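Local atomic coordinates of secreted protein (Streptomyces lividans TK24, PDB entry 5LXZ), a protein that binds copper and, as a galactose oxidase-like metalloradical enzyme of the AA5 family, probably oxidises small alcohol or aldehyde substrates. Residues A[364-369]-A[381-386]; A[399-404]-A[437-442]. The protein carries 1 engineered substitution. All coordinates share one frame; numbering follows the deposited sequence.

Contact 1. Residues A[364-369]-A[381-386]; sequences KYMVIG and EKTRIA
Lys364 opens the pairing with its backbone, its CA leaning on Ala386 O, while the extended side chain leads off toward the surface. Next comes Tyr365, where two hydrogen bonds join the main chain to Ala386, the one from Tyr365 N to Ala386 O measuring 2.9 Å; this is an antiparallel hydrogen-bonded pair. Met366 faces Ile385 as a non-hydrogen-bonded pair, and their side chains meet on one face of the sheet. CG of Met366 stands anti to the backbone N, and a bend at chi3 (-85°) turns the methyl back, so that Met366 CE lies 3.6 Å from Ile385 CD1. Met366 SD rests 4.0 Å from Thr383 CG2. Val367 exchanges a second pair of hydrogen bonds with Arg384, and on the other face of the sheet its CG1 sits over one face of the guanidinium, 3.9 Å from NH1. Ile368 and Thr383 lie side by side through their CG2 methyls. At Gly369 the amide N still reaches Lys382 O at 3.0 Å, and Arg384, its chain bent at chi2 (79°) and again at chi3, brings NH1 to within 2.7 Å of Gly369 O, on a lone pair and nearly straight (171°). NH2 adds a weak bond to that same oxygen. A leucine in place of Arg384 would probably leave Gly369 O without its strong donor and open a buried gap beside Val367. The guanidinium also ties down the carbonyls of Ser344, Asp345 and Met348. These are the two middle strands of a four-stranded propeller blade: 353-356 pairs with the other edge of 364-368, toward the propeller axis, 395-397 pairs antiparallel with 383-387 and closes the blade's outer edge, and Tyr441 of the next blade packs on Met366 and Ile385.

Contact 2. Residues A[399-404]-A[437-442]; sequences PSLEKG and QARLYH
Leu401 and Arg439 cross at a slant, and the arginine can be followed outward from its backbone. From CB the chain runs extended through CG, which is set anti to the carbonyl carbon (chi1 -67°), pointing the side chain at the facing loop. Arg439 CD is the first atom to touch it, 3.8 Å from Leu401 CD2. Arg439 NE follows and gives its hydrogen to a water 2.9 Å away, which donates to Ser400 O. Beyond CZ both terminal nitrogens turn end-on to one atom: NH1 and NH2 of Arg439 each lie 2.9 Å from Gln437 OE1, which stays in the guanidinium plane. Arg439 NH2 also brushes Glu402 CB at 3.6 Å.

Segment 399-404 connects two blades of the beta-propeller, leaving the last strand of one, 395-397, for the first strand of the next, 409-412; 438-442 is the third strand of that second blade, a Kelch repeat, so the linker folds back over the blade it is about to begin.

Gln437 is the polar hub. Its OE1, already holding Arg439, also accepts from a second water that takes the amide hydrogen of Lys403, while its NE2 gives a hydrogen bond to Glu402 OE1, 2.9 Å long. The amide and carboxylate planes are nearly coplanar, 13° apart, although the two side chains cross at about a right angle. Arg439 is likely to steady the charge on Glu402. At the other end, Pro399 CG comes in at the edge of the Tyr441 ring, 3.7 Å from CE1, and the tyrosine hydroxyl is tied to Asn446.

Contact 1 lies inside a blade, largely buried and built from main-chain ladder bonds with mostly apolar side chains on both faces and the buried Arg384 guanidinium on one. Contact 2 lies farther from the centre of the chain and is partly buried; polar side chains and two waters join it, with apolar touches at Leu401 and Pro399, and there is no backbone pairing. The two are successive in the chain, with centres 11 Å apart. They are also stitched together: Thr383 OG1 probably bonds to Pro399 O, and Glu381 O to Leu401 N, so the start of strand 383-387 and the loop just before it hold the linker 399-404. Tyr441 of contact 2 reaches back onto contact 1.

Contact 1. Residues A[364-369]-A[381-386]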
loop_
_atom_site.group_PDB
_atom_site.type_symbol
_atom_site.label_atom_id
_atom_site.label_comp_id
_atom_site.label_asym_id
_atom_site.label_seq_id
_atom_site.Cartn_x
_atom_site.Cartn_y
_atom_site.Cartn_z
ATOM N N LYS A 364 -9.428 -14.618 -8.228
ATOM C CA LYS A 364 -9.067 -13.774 -9.344
ATOM C C LYS A 364 -8.565 -12.426 -8.848
ATOM O O LYS A 364 -9.249 -11.744 -8.082
ATOM C CB LYS A 364 -10.250 -13.569 -10.278
ATOM C CG LYS A 364 -10.665 -14.825 -11.019
ATOM C CD LYS A 364 -11.769 -14.520 -12.020
ATOM C CE LYS A 364 -12.297 -15.771 -12.685
ATOM N NZ LYS A 364 -13.131 -15.379 -13.861
ATOM N N TYR A 365 -7.355 -12.073 -9.280
ATOM C CA TYR A 365 -6.678 -10.849 -8.813
ATOM C C TYR A 365 -6.547 -9.899 -9.962
ATOM O O TYR A 365 -6.198 -10.339 -11.049
ATOM C CB TYR A 365 -5.300 -11.187 -8.265
ATOM C CG TYR A 365 -5.296 -11.932 -6.988
ATOM C CD1 TYR A 365 -5.453 -13.300 -6.954
ATOM C CD2 TYR A 365 -5.199 -11.264 -5.792
ATOM C CE1 TYR A 365 -5.462 -13.987 -5.749
ATOM C CE2 TYR A 365 -5.244 -11.945 -4.597
ATOM C CZ TYR A 365 -5.363 -13.284 -4.580
ATOM O OH TYR A 365 -5.379 -13.982 -3.373
ATOM N N MET A 366 -6.813 -8.631 -9.737
ATOM C CA MET A 366 -6.692 -7.599 -10.759
ATOM C C MET A 366 -5.673 -6.569 -10.341
ATOM O O MET A 366 -5.706 -6.062 -9.220
ATOM C CB MET A 366 -8.027 -6.958 -11.013
ATOM C CG MET A 366 -7.943 -5.848 -12.046
ATOM S SD MET A 366 -9.452 -4.854 -12.185
ATOM C CE MET A 366 -10.221 -5.931 -13.285
ATOM N N VAL A 367 -4.724 -6.288 -11.239
ATOM C CA VAL A 367 -3.730 -5.246 -11.114
ATOM C C VAL A 367 -4.123 -4.091 -12.058
ATOM O O VAL A 367 -4.490 -4.350 -13.205
ATOM C CB VAL A 367 -2.338 -5.788 -11.432
ATOM C CG1 VAL A 367 -1.347 -4.679 -11.474
ATOM C CG2 VAL A 367 -1.905 -6.851 -10.432
ATOM N N ILE A 368 -4.141 -2.899 -11.519
ATOM C CA ILE A 368 -4.744 -1.760 -12.172
ATOM C C ILE A 368 -3.732 -0.632 -12.289
ATOM O O ILE A 368 -3.209 -0.155 -11.293
ATOM C CB ILE A 368 -5.950 -1.228 -11.345
ATOM C CG1 ILE A 368 -6.919 -2.330 -11.010
ATOM C CG2 ILE A 368 -6.655 -0.088 -12.064
ATOM C CD1 ILE A 368 -7.889 -2.015 -9.908
ATOM N N GLY A 369 -3.497 -0.158 -13.501
ATOM C CA GLY A 369 -2.688 1.002 -13.735
ATOM C C GLY A 369 -1.227 0.775 -13.344
ATOM O O GLY A 369 -0.733 -0.347 -13.465
ATOM N N GLU A 381 -2.586 2.188 -18.753
ATOM C CA GLU A 381 -4.020 2.217 -18.752
ATOM C C GLU A 381 -4.648 0.827 -18.580
ATOM O O GLU A 381 -5.869 0.681 -18.636
ATOM C CB GLU A 381 -4.554 2.900 -20.030
ATOM C CG GLU A 381 -4.328 2.081 -21.270
ATOM C CD GLU A 381 -4.709 2.848 -22.533
ATOM O OE1 GLU A 381 -4.451 4.069 -22.627
ATOM O OE2 GLU A 381 -5.288 2.179 -23.386
ATOM N N LYS A 382 -3.844 -0.209 -18.359
ATOM C CA LYS A 382 -4.349 -1.559 -18.356
ATOM C C LYS A 382 -4.798 -2.058 -17.006
ATOM O O LYS A 382 -4.259 -1.657 -15.940
ATOM C CB LYS A 382 -3.332 -2.525 -18.958
ATOM C CG LYS A 382 -3.171 -2.219 -20.447
ATOM C CD LYS A 382 -2.267 -3.186 -21.170
ATOM C CE LYS A 382 -2.448 -2.996 -22.691
ATOM N NZ LYS A 382 -1.930 -4.184 -23.390
ATOM N N THR A 383 -5.750 -2.972 -17.078
ATOM C CA THR A 383 -5.996 -3.922 -16.018
ATOM C C THR A 383 -5.505 -5.271 -16.439
ATOM O O THR A 383 -5.564 -5.637 -17.621
ATOM C CB THR A 383 -7.462 -4.009 -15.549
ATOM O OG1 THR A 383 -8.281 -4.512 -16.581
ATOM C CG2 THR A 383 -7.937 -2.660 -15.104
ATOM N N ARG A 384 -5.007 -6.037 -15.476
ATOM C CA ARG A 384 -4.476 -7.375 -15.753
ATOM C C ARG A 384 -5.067 -8.299 -14.712
ATOM O O ARG A 384 -4.964 -7.992 -13.534
ATOM C CB ARG A 384 -2.962 -7.394 -15.753
ATOM C CG ARG A 384 -2.295 -6.323 -16.617
ATOM C CD ARG A 384 -2.257 -4.943 -15.969
ATOM N NE ARG A 384 -0.944 -4.313 -16.036
ATOM C CZ ARG A 384 -0.638 -3.221 -15.363
ATOM N NH1 ARG A 384 -1.577 -2.571 -14.695
ATOM N NH2 ARG A 384 0.617 -2.770 -15.330
ATOM N N ILE A 385 -5.618 -9.430 -15.125
ATOM C CA ILE A 385 -6.357 -10.297 -14.232
ATOM C C ILE A 385 -5.727 -11.669 -14.251
ATOM O O ILE A 385 -5.511 -12.217 -15.345
ATOM C CB ILE A 385 -7.812 -10.401 -14.654
ATOM C CG1 ILE A 385 -8.470 -9.025 -14.647
ATOM C CG2 ILE A 385 -8.529 -11.360 -13.733
ATOM C CD1 ILE A 385 -9.863 -8.964 -15.232
ATOM N N ALA A 386 -5.400 -12.206 -13.069
ATOM C CA ALA A 386 -4.873 -13.551 -12.942
ATOM C C ALA A 386 -5.857 -14.388 -12.179
ATOM O O ALA A 386 -6.296 -13.994 -11.112
ATOM C CB ALA A 386 -3.541 -13.573 -12.254
#

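Contact 2. Residues A[399-404]-A[437-442]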
loop_
_atom_site.group_PDB
_atom_site.type_symbol
_atom_site.label_atom_id
_atom_site.label_comp_id
_atom_site.label_asym_id
_atom_site.label_seq_id
_atom_site.Cartn_x
_atom_site.Cartn_y
_atom_site.Cartn_z
ATOM N N PRO A 399 -10.428 -4.961 -18.973
ATOM C CA PRO A 399 -10.770 -3.716 -19.636
ATOM C C PRO A 399 -9.785 -2.612 -19.325
ATOM O O PRO A 399 -9.226 -2.539 -18.204
ATOM C CB PRO A 399 -12.166 -3.384 -19.060
ATOM C CG PRO A 399 -12.142 -4.002 -17.714
ATOM C CD PRO A 399 -11.343 -5.259 -17.843
ATOM N N SER A 400 -9.596 -1.713 -20.275
ATOM C CA SER A 400 -8.696 -0.604 -20.078
ATOM C C SER A 400 -9.343 0.668 -19.573
ATOM O O SER A 400 -10.525 0.915 -19.825
ATOM C CB SER A 400 -7.946 -0.283 -21.359
ATOM O OG SER A 400 -7.125 -1.378 -21.696
ATOM N N LEU A 401 -8.543 1.471 -18.890
ATOM C CA LEU A 401 -8.853 2.842 -18.566
ATOM C C LEU A 401 -8.651 3.685 -19.821
ATOM O O LEU A 401 -8.097 3.201 -20.826
ATOM C CB LEU A 401 -7.926 3.326 -17.463
ATOM C CG LEU A 401 -7.962 2.500 -16.181
ATOM C CD1 LEU A 401 -6.772 2.818 -15.295
ATOM C CD2 LEU A 401 -9.258 2.715 -15.432
ATOM N N GLU A 402 -9.067 4.931 -19.772
ATOM C CA GLU A 402 -8.860 5.846 -20.904
ATOM C C GLU A 402 -7.413 6.317 -20.983
ATOM O O GLU A 402 -6.888 6.452 -22.079
ATOM C CB GLU A 402 -9.831 7.043 -20.872
ATOM C CG GLU A 402 -9.625 8.039 -22.020
ATOM C CD GLU A 402 -10.328 9.372 -21.870
ATOM O OE1 GLU A 402 -10.890 9.672 -20.816
ATOM O OE2 GLU A 402 -10.317 10.148 -22.876
ATOM N N LYS A 403 -6.768 6.569 -19.851
ATOM C CA LYS A 403 -5.458 7.182 -19.790
ATOM C C LYS A 403 -4.584 6.331 -18.900
ATOM O O LYS A 403 -5.091 5.664 -18.030
ATOM C CB LYS A 403 -5.576 8.565 -19.140
ATOM C CG LYS A 403 -6.391 9.533 -19.989
ATOM C CD LYS A 403 -6.657 10.802 -19.230
ATOM C CE LYS A 403 -7.554 11.699 -20.066
ATOM N NZ LYS A 403 -7.703 13.029 -19.452
ATOM N N GLY A 404 -3.291 6.403 -19.118
ATOM C CA GLY A 404 -2.357 5.788 -18.205
ATOM C C GLY A 404 -2.554 6.406 -16.836
ATOM O O GLY A 404 -2.663 7.611 -16.684
ATOM N N GLN A 437 -11.680 10.903 -12.851
ATOM C CA GLN A 437 -12.565 9.909 -13.435
ATOM C C GLN A 437 -12.748 8.774 -12.475
ATOM O O GLN A 437 -11.799 8.441 -11.735
ATOM C CB GLN A 437 -12.038 9.311 -14.725
ATOM C CG GLN A 437 -11.830 10.324 -15.820
ATOM C CD GLN A 437 -11.300 9.711 -17.091
ATOM O OE1 GLN A 437 -10.995 8.524 -17.172
ATOM N NE2 GLN A 437 -11.148 10.560 -18.109
ATOM N N ALA A 438 -13.941 8.240 -12.423
ATOM C CA ALA A 438 -14.262 7.054 -11.649
ATOM C C ALA A 438 -15.031 6.066 -12.488
ATOM O O ALA A 438 -15.860 6.473 -13.331
ATOM C CB ALA A 438 -15.061 7.402 -10.406
ATOM N N ARG A 439 -14.849 4.787 -12.214
ATOM C CA ARG A 439 -15.478 3.712 -12.902
ATOM C C ARG A 439 -15.876 2.636 -11.921
ATOM O O ARG A 439 -15.227 2.439 -10.884
ATOM C CB ARG A 439 -14.539 3.068 -13.913
ATOM C CG ARG A 439 -14.172 3.967 -15.066
ATOM C CD ARG A 439 -12.938 3.433 -15.761
ATOM N NE ARG A 439 -12.670 4.202 -16.978
ATOM C CZ ARG A 439 -12.156 5.424 -17.010
ATOM N NH1 ARG A 439 -11.748 6.044 -15.910
ATOM N NH2 ARG A 439 -12.038 6.071 -18.192
ATOM N N LEU A 440 -16.920 1.916 -12.269
ATOM C CA LEU A 440 -17.225 0.644 -11.661
ATOM C C LEU A 440 -16.783 -0.482 -12.556
ATOM O O LEU A 440 -17.174 -0.539 -13.746
ATOM C CB LEU A 440 -18.717 0.520 -11.342
ATOM C CG LEU A 440 -19.299 1.464 -10.314
ATOM C CD1 LEU A 440 -20.805 1.339 -10.313
ATOM C CD2 LEU A 440 -18.739 1.245 -8.910
ATOM N N TYR A 441 -15.961 -1.391 -12.040
ATOM C CA TYR A 441 -15.628 -2.638 -12.727
ATOM C C TYR A 441 -16.664 -3.668 -12.323
ATOM O O TYR A 441 -16.987 -3.815 -11.143
ATOM C CB TYR A 441 -14.248 -3.132 -12.313
ATOM C CG TYR A 441 -13.930 -4.470 -12.900
ATOM C CD1 TYR A 441 -13.740 -4.626 -14.282
ATOM C CD2 TYR A 441 -13.897 -5.607 -12.115
ATOM C CE1 TYR A 441 -13.522 -5.889 -14.826
ATOM C CE2 TYR A 441 -13.631 -6.838 -12.640
ATOM C CZ TYR A 441 -13.454 -6.988 -14.007
ATOM O OH TYR A 441 -13.228 -8.239 -14.518
ATOM N N HIS A 442 -17.197 -4.374 -13.306
ATOM C CA HIS A 442 -18.196 -5.379 -13.082
ATOM C C HIS A 442 -17.574 -6.731 -13.429
ATOM O O HIS A 442 -17.335 -6.992 -14.602
ATOM C CB HIS A 442 -19.374 -5.084 -14.003
ATOM C CG HIS A 442 -20.099 -3.824 -13.660
ATOM N ND1 HIS A 442 -20.875 -3.707 -12.522
ATOM C CD2 HIS A 442 -20.147 -2.629 -14.279
ATOM C CE1 HIS A 442 -21.384 -2.488 -12.469
ATOM N NE2 HIS A 442 -20.968 -1.820 -13.529
HETATM O O HOH W 1 -12.801 2.559 -19.326
HETATM O O HOH W 2 -8.773 6.893 -17.560
#